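Local atomic coordinates of minor fimbrium anchoring subunit Mfa2 (Porphyromonas gingivalis, PDB entry 5NFI), a protein that anchors the minor (Mfa1) fimbriae in the bacterial outer membrane and regulates their length. Residues R3-F9 with K54-L60. Residues are numbered along the deposited sequence; the frame is centred on the assembly and turned at random.
Sequences RGVYVNF and KEWLIPL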
ATOM      1  N   ARG A   3     -23.782 -20.203  11.808  1.00 75.57           N
ATOM      2  CA  ARG A   3     -22.542 -20.664  11.183  1.00 73.36           C
ATOM      3  C   ARG A   3     -21.555 -19.521  10.868  1.00 71.72           C
ATOM      4  O   ARG A   3     -21.930 -18.342  10.792  1.00 70.85           O
ATOM      5  CB  ARG A   3     -22.852 -21.433   9.892  1.00 72.34           C
ATOM      6  CG  ARG A   3     -23.949 -22.491  10.007  1.00 73.66           C
ATOM      7  CD  ARG A   3     -23.678 -23.629   9.064  1.00 73.38           C
ATOM      8  NE  ARG A   3     -22.446 -24.310   9.426  1.00 73.22           N
ATOM      9  CZ  ARG A   3     -21.938 -25.319   8.737  1.00 74.33           C
ATOM     10  NH1 ARG A   3     -22.565 -25.748   7.652  1.00 75.23           N
ATOM     11  NH2 ARG A   3     -20.810 -25.898   9.127  1.00 74.91           N
ATOM     12  N   GLY A   4     -20.290 -19.879  10.658  1.00 70.93           N
ATOM     13  CA  GLY A   4     -19.272 -18.889  10.383  1.00 68.31           C
ATOM     14  C   GLY A   4     -17.864 -19.439  10.367  1.00 67.36           C
ATOM     15  O   GLY A   4     -17.634 -20.602  10.683  1.00 67.90           O
ATOM     16  N   VAL A   5     -16.929 -18.578   9.972  1.00 65.78           N
ATOM     17  CA  VAL A   5     -15.509 -18.909   9.895  1.00 64.91           C
ATOM     18  C   VAL A   5     -14.749 -18.176  10.985  1.00 63.67           C
ATOM     19  O   VAL A   5     -14.856 -16.964  11.087  1.00 61.85           O
ATOM     20  CB  VAL A   5     -14.874 -18.494   8.536  1.00 72.84           C
ATOM     21  CG1 VAL A   5     -13.447 -19.015   8.441  1.00 72.69           C
ATOM     22  CG2 VAL A   5     -15.696 -18.993   7.376  1.00 73.31           C
ATOM     23  N   TYR A   6     -13.970 -18.882  11.792  1.00 64.21           N
ATOM     24  CA  TYR A   6     -13.052 -18.176  12.669  1.00 63.74           C
ATOM     25  C   TYR A   6     -11.773 -17.893  11.891  1.00 61.83           C
ATOM     26  O   TYR A   6     -11.241 -18.772  11.222  1.00 61.95           O
ATOM     27  CB  TYR A   6     -12.751 -18.968  13.941  1.00 66.73           C
ATOM     28  CG  TYR A   6     -13.909 -19.032  14.908  1.00 69.50           C
ATOM     29  CD1 TYR A   6     -14.236 -17.942  15.708  1.00 70.03           C
ATOM     30  CD2 TYR A   6     -14.673 -20.190  15.030  1.00 71.30           C
ATOM     31  CE1 TYR A   6     -15.304 -18.008  16.600  1.00 72.06           C
ATOM     32  CE2 TYR A   6     -15.720 -20.256  15.904  1.00 73.33           C
ATOM     33  CZ  TYR A   6     -16.037 -19.167  16.688  1.00 74.07           C
ATOM     34  OH  TYR A   6     -17.097 -19.249  17.569  1.00 76.74           O
ATOM     35  N   VAL A   7     -11.296 -16.655  11.973  1.00 60.09           N
ATOM     36  CA  VAL A   7     -10.114 -16.243  11.231  1.00 59.04           C
ATOM     37  C   VAL A   7      -9.041 -15.693  12.155  1.00 59.53           C
ATOM     38  O   VAL A   7      -9.302 -14.851  13.015  1.00 58.86           O
ATOM     39  CB  VAL A   7     -10.441 -15.178  10.171  1.00 55.23           C
ATOM     40  CG1 VAL A   7      -9.184 -14.785   9.429  1.00 60.17           C
ATOM     41  CG2 VAL A   7     -11.469 -15.700   9.190  1.00 55.25           C
ATOM     42  N   ASN A   8      -7.832 -16.208  11.966  1.00 61.04           N
ATOM     43  CA  ASN A   8      -6.659 -15.777  12.694  1.00 61.83           C
ATOM     44  C   ASN A   8      -5.785 -14.885  11.820  1.00 61.23           C
ATOM     45  O   ASN A   8      -5.503 -15.210  10.660  1.00 60.34           O
ATOM     46  CB  ASN A   8      -5.857 -16.979  13.164  1.00 63.42           C
ATOM     47  CG  ASN A   8      -4.533 -16.584  13.757  1.00 64.32           C
ATOM     48  OD1 ASN A   8      -3.515 -16.522  13.058  1.00 60.30           O
ATOM     49  ND2 ASN A   8      -4.536 -16.289  15.054  1.00 65.57           N
ATOM     50  N   PHE A   9      -5.345 -13.759  12.359  1.00 61.83           N
ATOM     51  CA  PHE A   9      -4.599 -12.844  11.518  1.00 62.06           C
ATOM     52  C   PHE A   9      -3.159 -12.776  11.958  1.00 64.15           C
ATOM     53  O   PHE A   9      -2.866 -12.557  13.145  1.00 65.97           O
ATOM     54  CB  PHE A   9      -5.236 -11.452  11.518  1.00 60.51           C
ATOM     55  CG  PHE A   9      -6.594 -11.409  10.866  1.00 60.13           C
ATOM     56  CD1 PHE A   9      -6.733 -11.646   9.507  1.00 59.28           C
ATOM     57  CD2 PHE A   9      -7.733 -11.128  11.611  1.00 60.74           C
ATOM     58  CE1 PHE A   9      -7.984 -11.601   8.903  1.00 58.90           C
ATOM     59  CE2 PHE A   9      -8.984 -11.071  11.009  1.00 60.12           C
ATOM     60  CZ  PHE A   9      -9.109 -11.305   9.654  1.00 59.20           C
ATOM     61  N   LYS A  54      -5.408 -15.606  18.706  1.00 82.01           N
ATOM     62  CA  LYS A  54      -6.659 -14.862  18.695  1.00 81.39           C
ATOM     63  C   LYS A  54      -7.413 -15.088  17.390  1.00 79.49           C
ATOM     64  O   LYS A  54      -6.814 -15.141  16.311  1.00 78.75           O
ATOM     65  CB  LYS A  54      -6.427 -13.365  18.914  1.00 81.09           C
ATOM     66  CG  LYS A  54      -7.734 -12.601  19.073  1.00 81.98           C
ATOM     67  CD  LYS A  54      -7.585 -11.308  19.866  1.00 83.60           C
ATOM     68  CE  LYS A  54      -8.965 -10.694  20.190  1.00 84.35           C
ATOM     69  NZ  LYS A  54     -10.108 -11.649  20.008  1.00 84.91           N
ATOM     70  N   GLU A  55      -8.733 -15.228  17.499  1.00 77.87           N
ATOM     71  CA  GLU A  55      -9.578 -15.442  16.333  1.00 74.54           C
ATOM     72  C   GLU A  55     -10.749 -14.474  16.294  1.00 71.88           C
ATOM     73  O   GLU A  55     -11.161 -13.930  17.316  1.00 72.87           O
ATOM     74  CB  GLU A  55     -10.096 -16.876  16.314  1.00 76.10           C
ATOM     75  CG  GLU A  55      -9.017 -17.911  16.262  1.00 77.33           C
ATOM     76  CD  GLU A  55      -9.579 -19.299  16.116  1.00 79.24           C
ATOM     77  OE1 GLU A  55      -9.822 -19.958  17.153  1.00 81.71           O
ATOM     78  OE2 GLU A  55      -9.776 -19.732  14.962  1.00 78.48           O
ATOM     79  N   TRP A  56     -11.279 -14.263  15.096  1.00 68.65           N
ATOM     80  CA  TRP A  56     -12.445 -13.407  14.900  1.00 66.18           C
ATOM     81  C   TRP A  56     -13.483 -14.167  14.091  1.00 65.35           C
ATOM     82  O   TRP A  56     -13.164 -14.697  13.027  1.00 64.66           O
ATOM     83  CB  TRP A  56     -12.058 -12.099  14.187  1.00 63.45           C
ATOM     84  CG  TRP A  56     -11.423 -11.081  15.092  1.00 62.85           C
ATOM     85  CD1 TRP A  56     -12.061 -10.113  15.810  1.00 62.94           C
ATOM     86  CD2 TRP A  56     -10.029 -10.939  15.382  1.00 62.64           C
ATOM     87  NE1 TRP A  56     -11.152  -9.375  16.530  1.00 62.90           N
ATOM     88  CE2 TRP A  56      -9.899  -9.861  16.286  1.00 62.75           C
ATOM     89  CE3 TRP A  56      -8.879 -11.617  14.967  1.00 62.55           C
ATOM     90  CZ2 TRP A  56      -8.671  -9.452  16.783  1.00 63.20           C
ATOM     91  CZ3 TRP A  56      -7.658 -11.206  15.458  1.00 62.83           C
ATOM     92  CH2 TRP A  56      -7.562 -10.134  16.357  1.00 63.34           C
ATOM     93  N   LEU A  57     -14.715 -14.232  14.591  1.00 65.55           N
ATOM     94  CA  LEU A  57     -15.780 -14.939  13.889  1.00 65.06           C
ATOM     95  C   LEU A  57     -16.367 -14.098  12.764  1.00 63.35           C
ATOM     96  O   LEU A  57     -16.746 -12.951  12.966  1.00 62.87           O
ATOM     97  CB  LEU A  57     -16.888 -15.349  14.859  1.00 66.90           C
ATOM     98  CG  LEU A  57     -18.071 -16.124  14.255  1.00 67.57           C
ATOM     99  CD1 LEU A  57     -17.627 -17.419  13.560  1.00 67.76           C
ATOM    100  CD2 LEU A  57     -19.106 -16.418  15.317  1.00 69.31           C
ATOM    101  N   ILE A  58     -16.428 -14.693  11.582  1.00 62.95           N
ATOM    102  CA  ILE A  58     -17.014 -14.096  10.398  1.00 62.38           C
ATOM    103  C   ILE A  58     -18.299 -14.858  10.114  1.00 64.65           C
ATOM    104  O   ILE A  58     -18.266 -15.995   9.627  1.00 65.39           O
ATOM    105  CB  ILE A  58     -16.061 -14.162   9.175  1.00 58.57           C
ATOM    106  CG1 ILE A  58     -14.667 -13.641   9.534  1.00 58.13           C
ATOM    107  CG2 ILE A  58     -16.611 -13.376   8.011  1.00 54.21           C
ATOM    108  CD1 ILE A  58     -14.670 -12.234  10.109  1.00 57.68           C
ATOM    109  N   PRO A  59     -19.438 -14.262  10.483  1.00 66.09           N
ATOM    110  CA  PRO A  59     -20.757 -14.845  10.240  1.00 68.48           C
ATOM    111  C   PRO A  59     -20.985 -15.229   8.781  1.00 70.23           C
ATOM    112  O   PRO A  59     -20.669 -14.441   7.882  1.00 68.97           O
ATOM    113  CB  PRO A  59     -21.700 -13.722  10.660  1.00 67.60           C
ATOM    114  CG  PRO A  59     -20.974 -13.050  11.748  1.00 66.67           C
ATOM    115  CD  PRO A  59     -19.525 -13.092  11.371  1.00 65.50           C
ATOM    116  N   LEU A  60     -21.500 -16.440   8.572  1.00 73.32           N
ATOM    117  CA  LEU A  60     -21.982 -16.887   7.269  1.00 75.24           C
ATOM    118  C   LEU A  60     -23.299 -17.612   7.508  1.00 79.44           C
ATOM    119  O   LEU A  60     -23.704 -17.776   8.652  1.00 80.78           O
ATOM    120  CB  LEU A  60     -20.978 -17.805   6.576  1.00 75.24           C
ATOM    121  CG  LEU A  60     -19.554 -17.299   6.367  1.00 73.54           C
ATOM    122  CD1 LEU A  60     -18.735 -18.411   5.789  1.00 73.97           C
ATOM    123  CD2 LEU A  60     -19.559 -16.128   5.425  1.00 72.45           C
TER
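Y6 and L57 face each other as a non-hydrogen-bonded pair, and CD1 of L57 sits over the centre of the Y6 ring, a CH-pi contact 3.9 Å from the centroid. With chi1 at -179°, CG of L57 is turned opposite its own backbone N, which brings CD1 across the face of the tyrosine ring. Next along, OE2 of E55 passes 3.2 Å from CB of Y6, the E55 side chain crossing that of Y6 nearly at a right angle, with carboxylate and ring planes 47° apart; its hydrogen bond goes to H134, whose ring also stacks on Y6. On the other face V5, V7, I58 and L60 mesh, CG2 of V5 meeting CD1 of L60 at 3.5 Å, while F9 and W56 meet obliquely. Two reciprocal pairs of backbone bonds, V5 with I58 and V7 with W56, tie the antiparallel strands together. Past them, ND2 of N8 reaches O of K54 at 2.8 Å and bonds to S51 as well. Strand 133-151 runs parallel along the far edge of strand 3-10, and strands 28-33, 39-45 and 64-72 pack against the apolar face. The pairing thus has one side buried in this transthyretin-clan domain and a more exposed, mixed side, where the histidine probably tempers the charge of E55.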